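Local atomic coordinates of collagen adhesin (Enterococcus faecalis, PDB entry 2OKM), a protein that probably binds host collagen as a cell-wall-attached surface adhesin, of which this chain is the N2 subdomain, a sandwich of two antiparallel beta sheets. Residues A[10-15]-A[19-24]; A[86-91]-A[104-109]; A[125-130]-A[135-140]. All blocks are in the same frame, centred on the assembly; numbering follows the deposited sequence.

Following the chain from its N terminus, contact 1 comes first: a short turn between 10-15 and 19-24 closes the hairpin of strands 7-12 and 19-26. Contact 2 closes a longer loop, from strand 87-92 through helix 94-97 to strand 101-110, and joins the two sheets face to face across the core. Contact 3 closes the last hairpin, strands 119-128 and 136-145, at the edge of the second sheet. The three are in series, none enclosing or crossing another. Contacts 1 and 2 touch, since strands 19-26 and 101-110 are neighbours in one sheet; contact 3, its centre about 23 Å from that of contact 1, shares the other sheet with strand 87-92.

Contact 1 (A[10-15]-A[19-24]); sequences VGDLAG and QVRWFL
With CG of Asp12 set between its backbone N and carbonyl carbon (chi1 63°), and the Arg21 chain bent at chi3 (-50°), carboxylate and guanidinium meet on one face of a beta hairpin, that of strands 7-12 and 19-26. The arginine grips side-on: NE reaches Asp12 OD1 at 2.8 Å and NH2 reaches Asp12 OD2 at 2.9 Å, each on a syn lone pair. The two flat groups are nearly coplanar, 25° apart, so both bonds are made edge to edge. OD1 has a second donor, Ala14 N at 3.0 Å, which comes from above the carboxylate plane and forms an Asx turn; aspartate thus suits the place where the strand gives way to the turn. Phe23, on the same face, turns its ring edge, at CZ, toward one face of the guanidinium, near its rim, while Val10 O lies at the edge of the phenylalanine ring, 3.4 Å from Phe23 CD1.

Paired backbone bonds join Val10 to Phe23 and Asp12 to Arg21. Between them Gly11 faces Trp22, and its lack of a side chain lets the indole CE3 approach Gly11 CA to 3.8 Å. The other end of the indole is turned to the interior, where NE1 bonds Gln47 and the ring meets that of Tyr106. Near the turn, Leu13 CD2 rests on CG2 of the buried Val20 at 3.7 Å.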
loop_
_atom_site.group_PDB
_atom_site.type_symbol
_atom_site.label_atom_id
_atom_site.label_comp_id
_atom_site.label_asym_id
_atom_site.label_seq_id
_atom_site.Cartn_x
_atom_site.Cartn_y
_atom_site.Cartn_z
ATOM N N VAL A 10 -2.914 6.369 3.660
ATOM C CA VAL A 10 -2.781 7.285 4.787
ATOM C C VAL A 10 -1.618 6.840 5.655
ATOM O O VAL A 10 -1.076 5.750 5.486
ATOM C CB VAL A 10 -4.050 7.315 5.673
ATOM C CG1 VAL A 10 -5.192 7.954 4.915
ATOM C CG2 VAL A 10 -4.419 5.896 6.107
ATOM N N GLY A 11 -1.235 7.694 6.590
ATOM C CA GLY A 11 -0.153 7.354 7.487
ATOM C C GLY A 11 -0.303 8.108 8.790
ATOM O O GLY A 11 -1.160 8.986 8.913
ATOM N N ASP A 12 0.515 7.746 9.771
ATOM C CA ASP A 12 0.496 8.424 11.058
ATOM C C ASP A 12 1.853 8.283 11.731
ATOM O O ASP A 12 2.734 7.581 11.230
ATOM C CB ASP A 12 -0.621 7.881 11.966
ATOM C CG ASP A 12 -0.442 6.421 12.327
ATOM O OD1 ASP A 12 0.677 6.025 12.711
ATOM O OD2 ASP A 12 -1.438 5.665 12.246
ATOM N N LEU A 13 2.020 8.967 12.857
ATOM C CA LEU A 13 3.271 8.925 13.605
ATOM C C LEU A 13 3.081 8.203 14.941
ATOM O O LEU A 13 3.693 8.562 15.949
ATOM C CB LEU A 13 3.774 10.350 13.855
ATOM C CG LEU A 13 3.896 11.257 12.627
ATOM C CD1 LEU A 13 4.350 12.637 13.065
ATOM C CD2 LEU A 13 4.882 10.660 11.630
ATOM N N ALA A 14 2.226 7.186 14.944
ATOM C CA ALA A 14 1.955 6.414 16.152
ATOM C C ALA A 14 2.973 5.295 16.329
ATOM O O ALA A 14 3.591 4.854 15.362
ATOM C CB ALA A 14 0.555 5.826 16.084
ATOM N N GLY A 15 3.147 4.843 17.566
ATOM C CA GLY A 15 4.077 3.759 17.827
ATOM C C GLY A 15 5.538 4.124 18.028
ATOM O O GLY A 15 5.891 4.821 18.979
ATOM N N GLN A 19 9.590 7.349 13.333
ATOM C CA GLN A 19 9.125 6.495 12.249
ATOM C C GLN A 19 7.756 6.949 11.774
ATOM O O GLN A 19 6.964 7.487 12.549
ATOM C CB GLN A 19 9.028 5.025 12.684
ATOM C CG GLN A 19 10.319 4.230 12.545
ATOM C CD GLN A 19 10.111 2.734 12.730
ATOM O OE1 GLN A 19 11.014 1.936 12.487
ATOM N NE2 GLN A 19 8.917 2.349 13.162
ATOM N N VAL A 20 7.493 6.748 10.490
ATOM C CA VAL A 20 6.199 7.086 9.924
ATOM C C VAL A 20 5.555 5.750 9.586
ATOM O O VAL A 20 6.200 4.883 8.992
ATOM C CB VAL A 20 6.319 7.910 8.624
ATOM C CG1 VAL A 20 4.934 8.161 8.046
ATOM C CG2 VAL A 20 7.014 9.234 8.903
ATOM N N ARG A 21 4.303 5.567 9.999
ATOM C CA ARG A 21 3.583 4.335 9.694
ATOM C C ARG A 21 2.701 4.628 8.489
ATOM O O ARG A 21 1.905 5.567 8.510
ATOM C CB ARG A 21 2.704 3.894 10.869
ATOM C CG ARG A 21 3.437 3.668 12.182
ATOM C CD ARG A 21 2.579 2.811 13.112
ATOM N NE ARG A 21 1.214 3.324 13.224
ATOM C CZ ARG A 21 0.177 2.605 13.648
ATOM N NH1 ARG A 21 0.345 1.338 14.001
ATOM N NH2 ARG A 21 -1.031 3.151 13.716
ATOM N N TRP A 22 2.852 3.833 7.434
ATOM C CA TRP A 22 2.069 4.025 6.220
ATOM C C TRP A 22 1.096 2.878 6.000
ATOM O O TRP A 22 1.325 1.755 6.459
ATOM C CB TRP A 22 2.993 4.157 4.999
ATOM C CG TRP A 22 3.752 5.459 4.934
ATOM C CD1 TRP A 22 5.085 5.649 5.180
ATOM C CD2 TRP A 22 3.217 6.750 4.611
ATOM N NE1 TRP A 22 5.410 6.976 5.027
ATOM C CE2 TRP A 22 4.282 7.675 4.676
ATOM C CE3 TRP A 22 1.938 7.215 4.265
ATOM C CZ2 TRP A 22 4.111 9.043 4.419
ATOM C CZ3 TRP A 22 1.765 8.578 4.007
ATOM C CH2 TRP A 22 2.850 9.473 4.083
ATOM N N PHE A 23 -0.000 3.174 5.309
ATOM C CA PHE A 23 -1.020 2.171 5.031
ATOM C C PHE A 23 -1.524 2.268 3.597
ATOM O O PHE A 23 -1.924 3.343 3.143
ATOM C CB PHE A 23 -2.230 2.356 5.957
ATOM C CG PHE A 23 -1.896 2.359 7.427
ATOM C CD1 PHE A 23 -1.324 3.475 8.026
ATOM C CD2 PHE A 23 -2.184 1.250 8.217
ATOM C CE1 PHE A 23 -1.041 3.489 9.394
ATOM C CE2 PHE A 23 -1.906 1.253 9.588
ATOM C CZ PHE A 23 -1.336 2.376 10.174
ATOM N N LEU A 24 -1.500 1.142 2.889
ATOM C CA LEU A 24 -2.019 1.085 1.530
ATOM C C LEU A 24 -3.299 0.269 1.684
ATOM O O LEU A 24 -3.252 -0.917 1.993
ATOM C CB LEU A 24 -1.033 0.373 0.599
ATOM C CG LEU A 24 0.392 0.938 0.596
ATOM C CD1 LEU A 24 1.221 0.142 -0.394
ATOM C CD2 LEU A 24 0.395 2.420 0.222
#

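Contact 2 (A[86-91]-A[104-109]); sequences NDFNLR and VRYTST. With SO4 (sulfate ion), chain C.
Phe88 and Tyr106 meet edge-to-face in the core between the two sheets of the adhesin domain. The edge of Phe88 is directed at the face of Tyr106, the centroids 5.4 Å apart and the planes at 84°. Phe88 CZ lies 3.9 Å from Tyr106 CE2, and CE2 of Phe88 comes within 3.8 Å of Tyr106 OH, which sits near the plane of the phenylalanine ring. Each ring leaves its strand with CG between the backbone N and the carbonyl carbon (chi1 65° for Phe88, 68° for Tyr106), and the two arrive from opposite directions. Beside them Leu90 and Val104 reach tip to tip, Leu90 CD2 4.2 Å from Val104 CG2; these branched aliphatic groups fill the layer next to the rings without asking for polar partners.

A second shell packs round the rings. Phe54 stacks on Tyr106 and meets Phe88 edge-to-face, while the hydroxyl of this buried tyrosine is hydrogen-bonded to Lys9 NZ. A tyrosine thus serves both as an aromatic face and as a polar partner for that lysine. Just before the strand, Asn86 N makes a weak hydrogen bond to O4 of a sulfate ion, probably from the crystallisation liquor and also held by Thr84 OG1.

Strand 87-92 runs between 78-82 and 37-43 in one sheet; strand 101-110 pairs with 19-26 in the other, and Leu49 of strand 47-49 touches both aromatic side chains.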
loop_
_atom_site.group_PDB
_atom_site.type_symbol
_atom_site.label_atom_id
_atom_site.label_comp_id
_atom_site.label_asym_id
_atom_site.label_seq_id
_atom_site.Cartn_x
_atom_site.Cartn_y
_atom_site.Cartn_z
ATOM N N ASN A 86 13.819 4.074 -1.769
ATOM C CA ASN A 86 12.561 4.616 -1.262
ATOM C C ASN A 86 11.357 4.535 -2.201
ATOM O O ASN A 86 10.271 5.011 -1.866
ATOM C CB ASN A 86 12.785 6.069 -0.838
ATOM C CG ASN A 86 13.826 6.196 0.261
ATOM O OD1 ASN A 86 14.851 6.862 0.097
ATOM N ND2 ASN A 86 13.566 5.552 1.389
ATOM N N ASP A 87 11.549 3.945 -3.375
ATOM C CA ASP A 87 10.466 3.799 -4.341
ATOM C C ASP A 87 10.223 2.311 -4.570
ATOM O O ASP A 87 11.165 1.525 -4.631
ATOM C CB ASP A 87 10.836 4.445 -5.680
ATOM C CG ASP A 87 10.979 5.952 -5.592
ATOM O OD1 ASP A 87 11.447 6.550 -6.584
ATOM O OD2 ASP A 87 10.621 6.539 -4.553
ATOM N N PHE A 88 8.961 1.921 -4.699
ATOM C CA PHE A 88 8.653 0.518 -4.930
ATOM C C PHE A 88 7.412 0.361 -5.783
ATOM O O PHE A 88 6.548 1.233 -5.807
ATOM C CB PHE A 88 8.468 -0.227 -3.596
ATOM C CG PHE A 88 7.284 0.239 -2.783
ATOM C CD1 PHE A 88 6.021 -0.316 -2.980
ATOM C CD2 PHE A 88 7.437 1.224 -1.809
ATOM C CE1 PHE A 88 4.926 0.108 -2.221
ATOM C CE2 PHE A 88 6.349 1.655 -1.044
ATOM C CZ PHE A 88 5.091 1.092 -1.251
ATOM N N ASN A 89 7.353 -0.741 -6.519
ATOM C CA ASN A 89 6.187 -1.042 -7.330
ATOM C C ASN A 89 5.604 -2.296 -6.698
ATOM O O ASN A 89 6.318 -3.273 -6.466
ATOM C CB ASN A 89 6.570 -1.315 -8.788
ATOM C CG ASN A 89 7.145 -0.096 -9.476
ATOM O OD1 ASN A 89 6.751 1.034 -9.191
ATOM N ND2 ASN A 89 8.070 -0.320 -10.403
ATOM N N LEU A 90 4.312 -2.261 -6.402
ATOM C CA LEU A 90 3.653 -3.400 -5.784
ATOM C C LEU A 90 2.475 -3.854 -6.634
ATOM O O LEU A 90 1.596 -3.059 -6.971
ATOM C CB LEU A 90 3.177 -3.021 -4.378
ATOM C CG LEU A 90 2.406 -4.068 -3.564
ATOM C CD1 LEU A 90 3.240 -5.326 -3.397
ATOM C CD2 LEU A 90 2.054 -3.476 -2.203
ATOM N N ARG A 91 2.468 -5.136 -6.983
ATOM C CA ARG A 91 1.403 -5.703 -7.797
ATOM C C ARG A 91 0.657 -6.811 -7.063
ATOM O O ARG A 91 1.264 -7.617 -6.360
ATOM C CB ARG A 91 1.995 -6.265 -9.088
ATOM C CG ARG A 91 1.020 -7.050 -9.931
ATOM C CD ARG A 91 1.689 -7.501 -11.218
ATOM N NE ARG A 91 2.258 -6.403 -12.004
ATOM C CZ ARG A 91 1.706 -5.910 -13.107
ATOM N NH1 ARG A 91 0.569 -6.416 -13.547
ATOM N NH2 ARG A 91 2.304 -4.941 -13.797
ATOM N N VAL A 104 -1.896 -2.947 3.468
ATOM C CA VAL A 104 -0.454 -3.117 3.495
ATOM C C VAL A 104 0.126 -2.122 4.475
ATOM O O VAL A 104 -0.067 -0.917 4.334
ATOM C CB VAL A 104 0.173 -2.867 2.101
ATOM C CG1 VAL A 104 1.653 -3.234 2.118
ATOM C CG2 VAL A 104 -0.564 -3.682 1.048
ATOM N N ARG A 105 0.825 -2.640 5.476
ATOM C CA ARG A 105 1.448 -1.800 6.481
ATOM C C ARG A 105 2.959 -1.839 6.319
ATOM O O ARG A 105 3.540 -2.901 6.119
ATOM C CB ARG A 105 1.097 -2.295 7.892
ATOM C CG ARG A 105 -0.358 -2.094 8.317
ATOM C CD ARG A 105 -0.576 -2.640 9.725
ATOM N NE ARG A 105 -1.891 -2.295 10.268
ATOM C CZ ARG A 105 -3.034 -2.874 9.910
ATOM N NH1 ARG A 105 -3.042 -3.844 9.005
ATOM N NH2 ARG A 105 -4.177 -2.475 10.456
ATOM N N TYR A 106 3.589 -0.673 6.383
ATOM C CA TYR A 106 5.040 -0.590 6.316
ATOM C C TYR A 106 5.455 0.715 6.960
ATOM O O TYR A 106 4.644 1.630 7.109
ATOM C CB TYR A 106 5.549 -0.681 4.867
ATOM C CG TYR A 106 5.208 0.492 3.977
ATOM C CD1 TYR A 106 6.049 1.606 3.896
ATOM C CD2 TYR A 106 4.049 0.481 3.198
ATOM C CE1 TYR A 106 5.744 2.677 3.058
ATOM C CE2 TYR A 106 3.733 1.547 2.360
ATOM C CZ TYR A 106 4.584 2.640 2.293
ATOM O OH TYR A 106 4.275 3.695 1.468
ATOM N N THR A 107 6.718 0.801 7.356
ATOM C CA THR A 107 7.204 2.012 7.990
ATOM C C THR A 107 8.392 2.589 7.261
ATOM O O THR A 107 9.017 1.935 6.427
ATOM C CB THR A 107 7.656 1.753 9.437
ATOM O OG1 THR A 107 8.610 0.684 9.454
ATOM C CG2 THR A 107 6.469 1.393 10.313
ATOM N N SER A 108 8.681 3.840 7.579
ATOM C CA SER A 108 9.832 4.520 7.032
ATOM C C SER A 108 10.467 5.205 8.216
ATOM O O SER A 108 9.774 5.638 9.136
ATOM C CB SER A 108 9.422 5.539 5.977
ATOM O OG SER A 108 8.993 4.866 4.811
ATOM N N THR A 109 11.790 5.267 8.208
ATOM C CA THR A 109 12.521 5.917 9.280
ATOM C C THR A 109 12.621 7.396 8.945
ATOM O O THR A 109 12.894 7.762 7.801
ATOM C CB THR A 109 13.942 5.330 9.411
ATOM O OG1 THR A 109 13.854 3.946 9.775
ATOM C CG2 THR A 109 14.737 6.085 10.467
HETATM S S SO4 C . 15.514 7.351 -3.582
HETATM O O1 SO4 C . 15.063 8.253 -2.500
HETATM O O2 SO4 C . 14.460 7.248 -4.610
HETATM O O3 SO4 C . 16.732 7.915 -4.199
HETATM O O4 SO4 C . 15.807 6.016 -3.018
#

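Contact 3 (A[125-130]-A[135-140]); sequences DINYQL and ATNEKN
Segments 125-130 and 135-140 run antiparallel, their strand axes 4.7 Å apart at closest approach, with hydrogen-bonded pairs at Ile126 with Glu138 and Tyr128 with Thr136. They form the terminal beta hairpin, at the edge of the sheet that also holds strand 37-43.

On the face of Ile126 and Tyr128, Thr136 lies alongside the tyrosine, its CB 3.8 Å from the Tyr128 ring centroid and over the face, a CH-pi contact. Threonine suits this place because its CB sits over the ring, its methyl CG2 reaches the CZ-OH rim, and its hydroxyl meets a water shared with Leu130 N. The ring also stacks with Phe6, which would limit its rotation. Glu138 crosses toward the phenol at the ring edge, its carboxylate plane 85° from that of the ring. Nearer the sheet, Ile126 CG2 packs on Glu138 CB at 3.8 Å.

The face of Asp125, Asn127 and Asn137 is polar. CG of Asn137 is anti to its backbone N (chi1 173°), which carries the amide across to strand 119-128. There ND2 gives a bond of 2.7 Å to Asn127 OD1, approaching from above that carbonyl's plane, and a weak one of 3.1 Å to Asp125 OD2. The extended Lys139 chain runs beside the aspartate, whose charge may draw the ammonium group without direct contact: Asp125 OD2 is 4.9 Å from Lys139 NZ. One water donates both to Asn127 OD1, at 2.9 Å, and to Thr136 O, at 2.8 Å.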
loop_
_atom_site.group_PDB
_atom_site.type_symbol
_atom_site.label_atom_id
_atom_site.label_comp_id
_atom_site.label_asym_id
_atom_site.label_seq_id
_atom_site.Cartn_x
_atom_site.Cartn_y
_atom_site.Cartn_z
ATOM N N ASP A 125 0.761 5.915 -7.978
ATOM C CA ASP A 125 0.079 5.845 -9.264
ATOM C C ASP A 125 -0.438 4.416 -9.253
ATOM O O ASP A 125 0.341 3.474 -9.165
ATOM C CB ASP A 125 1.058 6.033 -10.415
ATOM C CG ASP A 125 0.397 5.884 -11.776
ATOM O OD1 ASP A 125 1.081 5.407 -12.713
ATOM O OD2 ASP A 125 -0.791 6.259 -11.925
ATOM N N ILE A 126 -1.752 4.248 -9.305
ATOM C CA ILE A 126 -2.305 2.901 -9.280
ATOM C C ILE A 126 -3.165 2.624 -10.501
ATOM O O ILE A 126 -3.925 3.480 -10.944
ATOM C CB ILE A 126 -3.141 2.655 -7.999
ATOM C CG1 ILE A 126 -3.610 1.199 -7.956
ATOM C CG2 ILE A 126 -4.331 3.603 -7.953
ATOM C CD1 ILE A 126 -4.374 0.846 -6.692
ATOM N N ASN A 127 -3.012 1.422 -11.047
ATOM C CA ASN A 127 -3.770 0.972 -12.210
ATOM C C ASN A 127 -4.587 -0.246 -11.798
ATOM O O ASN A 127 -4.065 -1.158 -11.160
ATOM C CB ASN A 127 -2.817 0.575 -13.345
ATOM C CG ASN A 127 -2.228 1.776 -14.062
ATOM O OD1 ASN A 127 -2.935 2.502 -14.767
ATOM N ND2 ASN A 127 -0.928 1.997 -13.882
ATOM N N TYR A 128 -5.869 -0.249 -12.148
ATOM C CA TYR A 128 -6.741 -1.374 -11.823
ATOM C C TYR A 128 -7.980 -1.349 -12.714
ATOM O O TYR A 128 -8.242 -0.356 -13.390
ATOM C CB TYR A 128 -7.142 -1.330 -10.342
ATOM C CG TYR A 128 -7.995 -0.145 -9.937
ATOM C CD1 TYR A 128 -9.386 -0.193 -10.032
ATOM C CD2 TYR A 128 -7.411 1.016 -9.430
ATOM C CE1 TYR A 128 -10.172 0.887 -9.625
ATOM C CE2 TYR A 128 -8.186 2.099 -9.023
ATOM C CZ TYR A 128 -9.565 2.026 -9.121
ATOM O OH TYR A 128 -10.333 3.090 -8.703
ATOM N N GLN A 129 -8.733 -2.444 -12.726
ATOM C CA GLN A 129 -9.940 -2.512 -13.542
ATOM C C GLN A 129 -11.006 -3.361 -12.865
ATOM O O GLN A 129 -10.744 -4.490 -12.450
ATOM C CB GLN A 129 -9.620 -3.082 -14.929
ATOM C CG GLN A 129 -10.802 -3.054 -15.893
ATOM C CD GLN A 129 -10.415 -3.393 -17.323
ATOM O OE1 GLN A 129 -11.257 -3.391 -18.220
ATOM N NE2 GLN A 129 -9.137 -3.684 -17.541
ATOM N N LEU A 130 -12.209 -2.807 -12.760
ATOM C CA LEU A 130 -13.325 -3.503 -12.133
ATOM C C LEU A 130 -14.249 -4.113 -13.179
ATOM O O LEU A 130 -14.093 -3.875 -14.378
ATOM C CB LEU A 130 -14.122 -2.536 -11.257
ATOM C CG LEU A 130 -13.323 -1.750 -10.214
ATOM C CD1 LEU A 130 -14.276 -0.904 -9.383
ATOM C CD2 LEU A 130 -12.544 -2.706 -9.325
ATOM N N ALA A 135 -10.493 0.271 -17.649
ATOM C CA ALA A 135 -9.375 0.372 -16.718
ATOM C C ALA A 135 -9.315 1.747 -16.058
ATOM O O ALA A 135 -9.676 2.761 -16.662
ATOM C CB ALA A 135 -8.070 0.081 -17.439
ATOM N N THR A 136 -8.850 1.769 -14.813
ATOM C CA THR A 136 -8.731 3.003 -14.048
ATOM C C THR A 136 -7.273 3.293 -13.698
ATOM O O THR A 136 -6.499 2.380 -13.423
ATOM C CB THR A 136 -9.524 2.917 -12.723
ATOM O OG1 THR A 136 -10.912 2.700 -13.002
ATOM C CG2 THR A 136 -9.362 4.199 -11.916
ATOM N N ASN A 137 -6.905 4.568 -13.727
ATOM C CA ASN A 137 -5.558 4.985 -13.360
ATOM C C ASN A 137 -5.694 6.217 -12.480
ATOM O O ASN A 137 -6.208 7.250 -12.913
ATOM C CB ASN A 137 -4.710 5.314 -14.591
ATOM C CG ASN A 137 -3.359 5.902 -14.220
ATOM O OD1 ASN A 137 -3.269 7.054 -13.798
ATOM N ND2 ASN A 137 -2.306 5.107 -14.359
ATOM N N GLU A 138 -5.242 6.091 -11.239
ATOM C CA GLU A 138 -5.319 7.179 -10.275
ATOM C C GLU A 138 -3.947 7.546 -9.747
ATOM O O GLU A 138 -3.087 6.685 -9.576
ATOM C CB GLU A 138 -6.189 6.774 -9.087
ATOM C CG GLU A 138 -7.652 6.600 -9.394
ATOM C CD GLU A 138 -8.408 6.019 -8.218
ATOM O OE1 GLU A 138 -9.655 6.071 -8.230
ATOM O OE2 GLU A 138 -7.755 5.500 -7.284
ATOM N N LYS A 139 -3.762 8.831 -9.477
ATOM C CA LYS A 139 -2.509 9.333 -8.935
ATOM C C LYS A 139 -2.855 10.284 -7.802
ATOM O O LYS A 139 -3.827 11.034 -7.891
ATOM C CB LYS A 139 -1.720 10.095 -10.001
ATOM C CG LYS A 139 -1.389 9.291 -11.242
ATOM C CD LYS A 139 -0.728 10.169 -12.291
ATOM C CE LYS A 139 -0.478 9.401 -13.577
ATOM N NZ LYS A 139 0.092 10.280 -14.634
ATOM N N ASN A 140 -2.077 10.243 -6.728
ATOM C CA ASN A 140 -2.321 11.143 -5.614
ATOM C C ASN A 140 -1.151 11.145 -4.650
ATOM O O ASN A 140 -0.242 10.323 -4.756
ATOM C CB ASN A 140 -3.604 10.757 -4.875
ATOM C CG ASN A 140 -4.462 11.965 -4.537
ATOM O OD1 ASN A 140 -3.973 12.956 -3.996
ATOM N ND2 ASN A 140 -5.749 11.884 -4.856
HETATM O O HOH W 1 -5.357 1.301 -15.789
HETATM O O HOH W 2 -12.170 -0.018 -13.469
#